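Local coordinates for lipolytic enzyme, G-D-S-L family (Bacteroides thetaiotaomicron, PDB 7BR2), which is a gut bacterial serine esterase of the SGNH (GDSL) hydrolase family that metabolises the drug diltiazem, at residues I39-M44 with P271-T276; G212-A217 with K285-V290. One frame throughout, in Å; residues are numbered along the deposited sequence.

Contact 1: residues I39-M44 with P271-T276; sequences IWLYYM and PYPLDT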
ATOM      1  N   ILE A  39       1.878  -0.688  -2.228  1.00 22.24           N
ATOM      2  CA  ILE A  39       3.236  -0.161  -2.386  1.00 29.28           C
ATOM      3  C   ILE A  39       4.121  -1.155  -3.140  1.00 31.40           C
ATOM      4  O   ILE A  39       4.868  -0.788  -4.067  1.00 35.99           O
ATOM      5  CB  ILE A  39       3.835   0.194  -1.016  1.00 28.24           C
ATOM      6  CG1 ILE A  39       3.106   1.379  -0.375  1.00 28.30           C
ATOM      7  CG2 ILE A  39       5.310   0.514  -1.156  1.00 32.41           C
ATOM      8  CD1 ILE A  39       3.467   1.593   1.125  1.00 22.55           C
ATOM      9  N   TRP A  40       4.072  -2.431  -2.738  1.00 29.31           N
ATOM     10  CA  TRP A  40       4.823  -3.446  -3.467  1.00 25.76           C
ATOM     11  C   TRP A  40       4.369  -3.502  -4.922  1.00 30.62           C
ATOM     12  O   TRP A  40       5.200  -3.628  -5.824  1.00 27.53           O
ATOM     13  CB  TRP A  40       4.679  -4.812  -2.789  1.00 26.46           C
ATOM     14  CG  TRP A  40       5.766  -5.808  -3.144  1.00 29.80           C
ATOM     15  CD1 TRP A  40       6.794  -5.632  -4.032  1.00 28.23           C
ATOM     16  CD2 TRP A  40       5.921  -7.136  -2.616  1.00 31.33           C
ATOM     17  NE1 TRP A  40       7.569  -6.763  -4.089  1.00 28.35           N
ATOM     18  CE2 TRP A  40       7.059  -7.701  -3.230  1.00 29.70           C
ATOM     19  CE3 TRP A  40       5.204  -7.904  -1.683  1.00 28.72           C
ATOM     20  CZ2 TRP A  40       7.499  -9.002  -2.940  1.00 33.38           C
ATOM     21  CZ3 TRP A  40       5.641  -9.194  -1.395  1.00 30.39           C
ATOM     22  CH2 TRP A  40       6.776  -9.730  -2.025  1.00 29.85           C
ATOM     23  N   LEU A  41       3.057  -3.387  -5.168  1.00 27.17           N
ATOM     24  CA  LEU A  41       2.548  -3.372  -6.538  1.00 29.10           C
ATOM     25  C   LEU A  41       3.183  -2.246  -7.353  1.00 29.29           C
ATOM     26  O   LEU A  41       3.520  -2.419  -8.536  1.00 30.39           O
ATOM     27  CB  LEU A  41       1.024  -3.224  -6.513  1.00 26.43           C
ATOM     28  CG  LEU A  41       0.295  -3.225  -7.858  1.00 25.78           C
ATOM     29  CD1 LEU A  41       0.602  -4.504  -8.598  1.00 24.33           C
ATOM     30  CD2 LEU A  41      -1.226  -3.082  -7.639  1.00 25.88           C
ATOM     31  N   TYR A  42       3.339  -1.076  -6.739  1.00 25.59           N
ATOM     32  CA  TYR A  42       4.047  -0.002  -7.421  1.00 30.68           C
ATOM     33  C   TYR A  42       5.460  -0.433  -7.800  1.00 29.73           C
ATOM     34  O   TYR A  42       5.890  -0.263  -8.946  1.00 30.02           O
ATOM     35  CB  TYR A  42       4.100   1.249  -6.551  1.00 30.08           C
ATOM     36  CG  TYR A  42       4.793   2.401  -7.236  1.00 33.37           C
ATOM     37  CD1 TYR A  42       4.085   3.266  -8.057  1.00 31.78           C
ATOM     38  CD2 TYR A  42       6.156   2.627  -7.057  1.00 30.65           C
ATOM     39  CE1 TYR A  42       4.716   4.328  -8.685  1.00 38.68           C
ATOM     40  CE2 TYR A  42       6.792   3.687  -7.677  1.00 36.28           C
ATOM     41  CZ  TYR A  42       6.067   4.533  -8.490  1.00 35.12           C
ATOM     42  OH  TYR A  42       6.682   5.586  -9.113  1.00 35.53           O
ATOM     43  N   TYR A  43       6.207  -0.991  -6.844  1.00 31.69           N
ATOM     44  CA  TYR A  43       7.582  -1.373  -7.179  1.00 27.03           C
ATOM     45  C   TYR A  43       7.625  -2.500  -8.210  1.00 31.01           C
ATOM     46  O   TYR A  43       8.544  -2.549  -9.030  1.00 28.32           O
ATOM     47  CB  TYR A  43       8.344  -1.808  -5.927  1.00 28.45           C
ATOM     48  CG  TYR A  43       8.882  -0.667  -5.110  1.00 31.31           C
ATOM     49  CD1 TYR A  43       8.072   0.030  -4.225  1.00 31.35           C
ATOM     50  CD2 TYR A  43      10.206  -0.268  -5.240  1.00 34.90           C
ATOM     51  CE1 TYR A  43       8.575   1.086  -3.481  1.00 31.39           C
ATOM     52  CE2 TYR A  43      10.715   0.782  -4.513  1.00 31.40           C
ATOM     53  CZ  TYR A  43       9.899   1.459  -3.633  1.00 31.77           C
ATOM     54  OH  TYR A  43      10.424   2.502  -2.897  1.00 33.75           O
ATOM     55  N   MET A  44       6.599  -3.361  -8.244  1.00 32.48           N
ATOM     56  CA  MET A  44       6.609  -4.483  -9.173  1.00 30.81           C
ATOM     57  C   MET A  44       6.356  -4.014 -10.595  1.00 32.47           C
ATOM     58  O   MET A  44       6.875  -4.610 -11.545  1.00 29.37           O
ATOM     59  CB  MET A  44       5.533  -5.520  -8.816  1.00 25.27           C
ATOM     60  CG  MET A  44       5.628  -6.216  -7.449  1.00 26.14           C
ATOM     61  SD  MET A  44       4.032  -6.951  -7.002  1.00 30.25           S
ATOM     62  CE  MET A  44       4.528  -8.112  -5.708  1.00 30.52           C
ATOM     63  N   PRO A 271       2.056   0.447 -16.599  1.00 28.07           N
ATOM     64  CA  PRO A 271       1.171   1.328 -15.824  1.00 33.75           C
ATOM     65  C   PRO A 271       0.811   0.707 -14.483  1.00 36.56           C
ATOM     66  O   PRO A 271       0.871  -0.511 -14.288  1.00 31.98           O
ATOM     67  CB  PRO A 271      -0.069   1.475 -16.712  1.00 24.23           C
ATOM     68  CG  PRO A 271      -0.081   0.235 -17.548  1.00 27.82           C
ATOM     69  CD  PRO A 271       1.374  -0.104 -17.786  1.00 27.15           C
ATOM     70  N   TYR A 272       0.428   1.567 -13.549  1.00 37.41           N
ATOM     71  CA  TYR A 272      -0.020   1.089 -12.250  1.00 30.45           C
ATOM     72  C   TYR A 272      -1.445   0.582 -12.370  1.00 36.62           C
ATOM     73  O   TYR A 272      -2.324   1.331 -12.813  1.00 37.87           O
ATOM     74  CB  TYR A 272       0.044   2.175 -11.198  1.00 27.27           C
ATOM     75  CG  TYR A 272      -0.189   1.617  -9.820  1.00 37.50           C
ATOM     76  CD1 TYR A 272       0.861   1.057  -9.092  1.00 29.42           C
ATOM     77  CD2 TYR A 272      -1.466   1.601  -9.259  1.00 31.62           C
ATOM     78  CE1 TYR A 272       0.652   0.527  -7.832  1.00 28.05           C
ATOM     79  CE2 TYR A 272      -1.684   1.071  -7.999  1.00 32.50           C
ATOM     80  CZ  TYR A 272      -0.621   0.529  -7.293  1.00 32.47           C
ATOM     81  OH  TYR A 272      -0.834   0.008  -6.036  1.00 29.99           O
ATOM     82  N   PRO A 273      -1.708  -0.680 -12.041  1.00 35.66           N
ATOM     83  CA  PRO A 273      -3.063  -1.220 -12.164  1.00 30.16           C
ATOM     84  C   PRO A 273      -3.876  -1.005 -10.901  1.00 35.23           C
ATOM     85  O   PRO A 273      -3.384  -1.133  -9.777  1.00 30.30           O
ATOM     86  CB  PRO A 273      -2.807  -2.706 -12.443  1.00 31.37           C
ATOM     87  CG  PRO A 273      -1.547  -2.982 -11.735  1.00 35.39           C
ATOM     88  CD  PRO A 273      -0.719  -1.720 -11.731  1.00 29.94           C
ATOM     89  N   LEU A 274      -5.153  -0.673 -11.107  1.00 32.13           N
ATOM     90  CA  LEU A 274      -6.070  -0.336 -10.027  1.00 31.49           C
ATOM     91  C   LEU A 274      -7.206  -1.344  -9.999  1.00 33.31           C
ATOM     92  O   LEU A 274      -7.884  -1.560 -11.012  1.00 37.43           O
ATOM     93  CB  LEU A 274      -6.615   1.084 -10.197  1.00 27.95           C
ATOM     94  CG  LEU A 274      -5.542   2.162 -10.053  1.00 29.13           C
ATOM     95  CD1 LEU A 274      -6.011   3.521 -10.558  1.00 33.75           C
ATOM     96  CD2 LEU A 274      -5.043   2.256  -8.612  1.00 28.58           C
ATOM     97  N   ASP A 275      -7.389  -1.980  -8.853  1.00 34.94           N
ATOM     98  CA  ASP A 275      -8.503  -2.896  -8.668  1.00 35.24           C
ATOM     99  C   ASP A 275      -9.789  -2.088  -8.510  1.00 37.84           C
ATOM    100  O   ASP A 275      -9.856  -1.166  -7.683  1.00 35.20           O
ATOM    101  CB  ASP A 275      -8.247  -3.757  -7.437  1.00 34.58           C
ATOM    102  CG  ASP A 275      -9.029  -5.049  -7.452  1.00 35.34           C
ATOM    103  OD1 ASP A 275      -9.972  -5.173  -8.263  1.00 38.25           O
ATOM    104  OD2 ASP A 275      -8.697  -5.931  -6.630  1.00 36.80           O
ATOM    105  N   THR A 276     -10.810  -2.421  -9.301  1.00 39.87           N
ATOM    106  CA  THR A 276     -12.083  -1.709  -9.239  1.00 41.31           C
ATOM    107  C   THR A 276     -13.100  -2.407  -8.360  1.00 41.74           C
ATOM    108  O   THR A 276     -14.207  -1.886  -8.188  1.00 40.76           O
ATOM    109  CB  THR A 276     -12.683  -1.540 -10.638  1.00 39.19           C
ATOM    110  OG1 THR A 276     -12.970  -2.828 -11.192  1.00 36.30           O
ATOM    111  CG2 THR A 276     -11.726  -0.815 -11.538  1.00 33.58           C
TER
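Tyr272 presents one edge of its ring to the backbone of Tyr42: CE1 lies 3.3 Å from Tyr42 N, which sits in the ring plane. Leu274 CD2 also meets the ring at its edge, while one face carries Pro273 CD, 3.9 Å above the plane and displaced toward the rim. The contact joins helix 35-46 of the SGNH hydrolase domain to the loop that follows strand 260-267, and all four touching residues are buried. A chi1 of -170° turns the Tyr272 ring away from its backbone N and up to the helix, where it crosses the Tyr42 side chain at about a right angle and CE1 packs 3.7 Å from Tyr42 CB. Leu41 is directed toward the loop. Its CB and CG lie alongside the phenol end of Tyr272, and CD2 approaches the ring obliquely, 3.7 Å from Tyr272 CZ. The phenol oxygen of Tyr272 is hydrogen-bonded to the carbonyl of Phe38, three residues before Leu41 on helix 35-46, so the ring is held at its far end. Met214 of helix 210-223 also touches it. Both methyls of Leu41 lie 4.1 Å from Pro273 CG, and CD2 also comes to 3.6 Å from Pro273 O.

Contact 2: residues G212-A217 with K285-V290; sequences GHMVMA and KSQAEV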
ATOM      1  N   GLY A 212      -8.764   4.028   1.096  1.00 36.17           N
ATOM      2  CA  GLY A 212      -7.889   4.608   2.098  1.00 34.25           C
ATOM      3  C   GLY A 212      -6.497   4.010   2.058  1.00 40.06           C
ATOM      4  O   GLY A 212      -5.498   4.732   2.163  1.00 33.85           O
ATOM      5  N   HIS A 213      -6.411   2.686   1.885  1.00 32.34           N
ATOM      6  CA  HIS A 213      -5.107   2.040   1.803  1.00 32.11           C
ATOM      7  C   HIS A 213      -4.371   2.444   0.536  1.00 31.31           C
ATOM      8  O   HIS A 213      -3.142   2.575   0.550  1.00 30.76           O
ATOM      9  CB  HIS A 213      -5.275   0.521   1.902  1.00 30.23           C
ATOM     10  CG  HIS A 213      -5.450   0.049   3.307  1.00 27.81           C
ATOM     11  ND1 HIS A 213      -4.385  -0.133   4.166  1.00 33.22           N
ATOM     12  CD2 HIS A 213      -6.564  -0.187   4.036  1.00 27.95           C
ATOM     13  CE1 HIS A 213      -4.838  -0.488   5.356  1.00 29.04           C
ATOM     14  NE2 HIS A 213      -6.157  -0.535   5.303  1.00 29.73           N
ATOM     15  N   MET A 214      -5.097   2.702  -0.552  1.00 29.43           N
ATOM     16  CA  MET A 214      -4.421   3.171  -1.754  1.00 32.02           C
ATOM     17  C   MET A 214      -3.936   4.605  -1.571  1.00 36.00           C
ATOM     18  O   MET A 214      -2.858   4.961  -2.059  1.00 32.82           O
ATOM     19  CB  MET A 214      -5.339   3.042  -2.966  1.00 29.89           C
ATOM     20  CG  MET A 214      -4.628   3.223  -4.295  1.00 30.08           C
ATOM     21  SD  MET A 214      -3.107   2.253  -4.461  1.00 31.80           S
ATOM     22  CE  MET A 214      -1.968   3.519  -5.009  1.00 32.61           C
ATOM     23  N   VAL A 215      -4.689   5.430  -0.839  1.00 34.81           N
ATOM     24  CA  VAL A 215      -4.202   6.767  -0.510  1.00 38.15           C
ATOM     25  C   VAL A 215      -2.965   6.675   0.366  1.00 34.44           C
ATOM     26  O   VAL A 215      -2.004   7.436   0.196  1.00 38.64           O
ATOM     27  CB  VAL A 215      -5.317   7.606   0.150  1.00 37.10           C
ATOM     28  CG1 VAL A 215      -4.737   8.831   0.815  1.00 33.68           C
ATOM     29  CG2 VAL A 215      -6.348   8.018  -0.894  1.00 34.79           C
ATOM     30  N   MET A 216      -2.966   5.745   1.315  1.00 32.98           N
ATOM     31  CA  MET A 216      -1.796   5.559   2.164  1.00 36.26           C
ATOM     32  C   MET A 216      -0.587   5.140   1.337  1.00 38.85           C
ATOM     33  O   MET A 216       0.533   5.626   1.554  1.00 40.49           O
ATOM     34  CB  MET A 216      -2.091   4.518   3.245  1.00 30.13           C
ATOM     35  CG  MET A 216      -3.034   5.013   4.310  1.00 29.69           C
ATOM     36  SD  MET A 216      -3.672   3.706   5.387  1.00 36.85           S
ATOM     37  CE  MET A 216      -2.254   3.444   6.462  1.00 34.22           C
ATOM     38  N   ALA A 217      -0.799   4.227   0.387  1.00 35.72           N
ATOM     39  CA  ALA A 217       0.281   3.825  -0.501  1.00 36.05           C
ATOM     40  C   ALA A 217       0.771   5.013  -1.307  1.00 33.13           C
ATOM     41  O   ALA A 217       1.982   5.223  -1.442  1.00 34.04           O
ATOM     42  CB  ALA A 217      -0.184   2.692  -1.413  1.00 27.93           C
ATOM     43  N   LYS A 285     -15.569   0.685  -1.176  1.00 41.15           N
ATOM     44  CA  LYS A 285     -14.818   1.443  -2.156  1.00 41.97           C
ATOM     45  C   LYS A 285     -13.586   0.648  -2.556  1.00 38.08           C
ATOM     46  O   LYS A 285     -12.982  -0.056  -1.737  1.00 38.70           O
ATOM     47  CB  LYS A 285     -14.414   2.810  -1.593  1.00 44.77           C
ATOM     48  CG  LYS A 285     -15.601   3.696  -1.233  1.00 49.23           C
ATOM     49  CD  LYS A 285     -15.156   4.943  -0.465  1.00 48.23           C
ATOM     50  CE  LYS A 285     -14.910   4.628   1.004  1.00 37.53           C
ATOM     51  NZ  LYS A 285     -14.268   5.782   1.701  1.00 38.05           N
ATOM     52  N   SER A 286     -13.207   0.783  -3.817  1.00 41.74           N
ATOM     53  CA  SER A 286     -12.123  -0.000  -4.381  1.00 36.84           C
ATOM     54  C   SER A 286     -10.820   0.783  -4.321  1.00 38.97           C
ATOM     55  O   SER A 286     -10.800   1.973  -4.007  1.00 40.55           O
ATOM     56  CB  SER A 286     -12.450  -0.385  -5.826  1.00 39.98           C
ATOM     57  OG  SER A 286     -12.477   0.764  -6.659  1.00 41.69           O
ATOM     58  N   GLN A 287      -9.714   0.070  -4.567  1.00 38.16           N
ATOM     59  CA  GLN A 287      -8.430   0.725  -4.794  1.00 34.96           C
ATOM     60  C   GLN A 287      -8.577   1.851  -5.834  1.00 36.08           C
ATOM     61  O   GLN A 287      -7.975   2.929  -5.694  1.00 32.71           O
ATOM     62  CB  GLN A 287      -7.397  -0.347  -5.213  1.00 33.78           C
ATOM     63  CG  GLN A 287      -5.960   0.114  -5.414  1.00 27.44           C
ATOM     64  CD  GLN A 287      -5.089  -0.955  -6.079  1.00 31.58           C
ATOM     65  OE1 GLN A 287      -5.596  -1.967  -6.553  1.00 28.78           O
ATOM     66  NE2 GLN A 287      -3.782  -0.708  -6.149  1.00 29.13           N
ATOM     67  N   ALA A 288      -9.375   1.604  -6.888  1.00 37.16           N
ATOM     68  CA  ALA A 288      -9.519   2.557  -7.990  1.00 43.72           C
ATOM     69  C   ALA A 288     -10.094   3.885  -7.540  1.00 42.18           C
ATOM     70  O   ALA A 288      -9.782   4.933  -8.128  1.00 40.33           O
ATOM     71  CB  ALA A 288     -10.390   1.927  -9.094  1.00 32.62           C
ATOM     72  N   GLU A 289     -10.889   3.860  -6.472  1.00 39.07           N
ATOM     73  CA  GLU A 289     -11.459   5.077  -5.940  1.00 42.68           C
ATOM     74  C   GLU A 289     -10.401   6.096  -5.596  1.00 45.41           C
ATOM     75  O   GLU A 289     -10.706   7.300  -5.608  1.00 50.88           O
ATOM     76  CB  GLU A 289     -12.249   4.714  -4.667  1.00 46.93           C
ATOM     77  CG  GLU A 289     -12.992   5.831  -3.995  1.00 60.29           C
ATOM     78  CD  GLU A 289     -14.265   6.142  -4.709  1.00 68.27           C
ATOM     79  OE1 GLU A 289     -14.849   5.217  -5.311  1.00 73.53           O
ATOM     80  OE2 GLU A 289     -14.657   7.333  -4.662  1.00 72.30           O
ATOM     81  N   VAL A 290      -9.141   5.662  -5.472  1.00 38.01           N
ATOM     82  CA  VAL A 290      -8.069   6.601  -5.148  1.00 41.40           C
ATOM     83  C   VAL A 290      -8.036   7.746  -6.140  1.00 39.35           C
ATOM     84  O   VAL A 290      -7.671   8.877  -5.784  1.00 41.77           O
ATOM     85  CB  VAL A 290      -6.682   5.905  -5.118  1.00 39.50           C
ATOM     86  CG1 VAL A 290      -6.195   5.568  -6.534  1.00 31.95           C
ATOM     87  CG2 VAL A 290      -5.642   6.780  -4.432  1.00 29.24           C
TER
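Met214 does most of the touching here, its CG 3.5 Å from Val290 CB and its sulfur facing the amide of Gln287. The chi1 of the methionine (-168°) sends CG away from the backbone N and toward two neighbours, Val290 and the aliphatic part of Gln287, whose own CG is 3.6 Å from Met214 CG. Beyond that point the chain bends at chi2 and turns SD to the Gln287 amide. Val290 offers CB and both methyls to the Met214 CG methylene, and its CG2 also meets Val215 CG2 at 3.8 Å, where the two side chains pass at a slant. Gln287 is extended, and its NE2 donates to Met214 SD in a weak hydrogen bond of 3.5 Å that is nearly straight (164° at the hydrogen).

The other end of the same amide explains that direction: Gln287 OE1 accepts from the backbone N of Asp275, which fixes which way round the group is turned. Behind these residues the loop folds tightly, with Glu289 N bonded to Ser286 O (3.1 Å) in a short 3-10 turn at 288-289; Gln287 before it and Val290 after it both touch the helix. Phe296 touches both Met214 and Val290, Phe38 of helix 35-46 touches Met214 and Gln287, and Ile187 backs Val215.

Farther out, Lys285 ties the loop to the start of the same helix through a salt bridge from NZ to Asp211 OD2 and backbone bonds to the side chains of Asp209 and Asn210. Helix 210-223 begins three residues after the histidine of the Asp-x-x-His motif, which probably supplies the acid and base of the catalytic triad, as in SGNH hydrolases; here the loop after strand 260-267 packs along the helix that follows this motif in the SGNH fold.

Both contacts are buried, and both use the long loop between strand 260-267 and helix 296-300, which packs on two helices of the SGNH domain: 35-46 in contact 1 and 210-223 in contact 2. Their centres are 11 Å apart, and the two loop segments are joined directly by a backbone bond, with Asp275 O 2.9 Å from Ala288 N. Tyr272 OH packs 3.0 Å from Gln287 NE2, bringing the ring of contact 1 up to the amide of contact 2. The helices also touch each other, Ile39 against Ala217. Contact 1 is aromatic and aliphatic, turning on one phenol ring; contact 2 is a methionine-valine cluster with a weak amide-sulfur bond, backed by ionic and polar ties at the partly exposed Lys285.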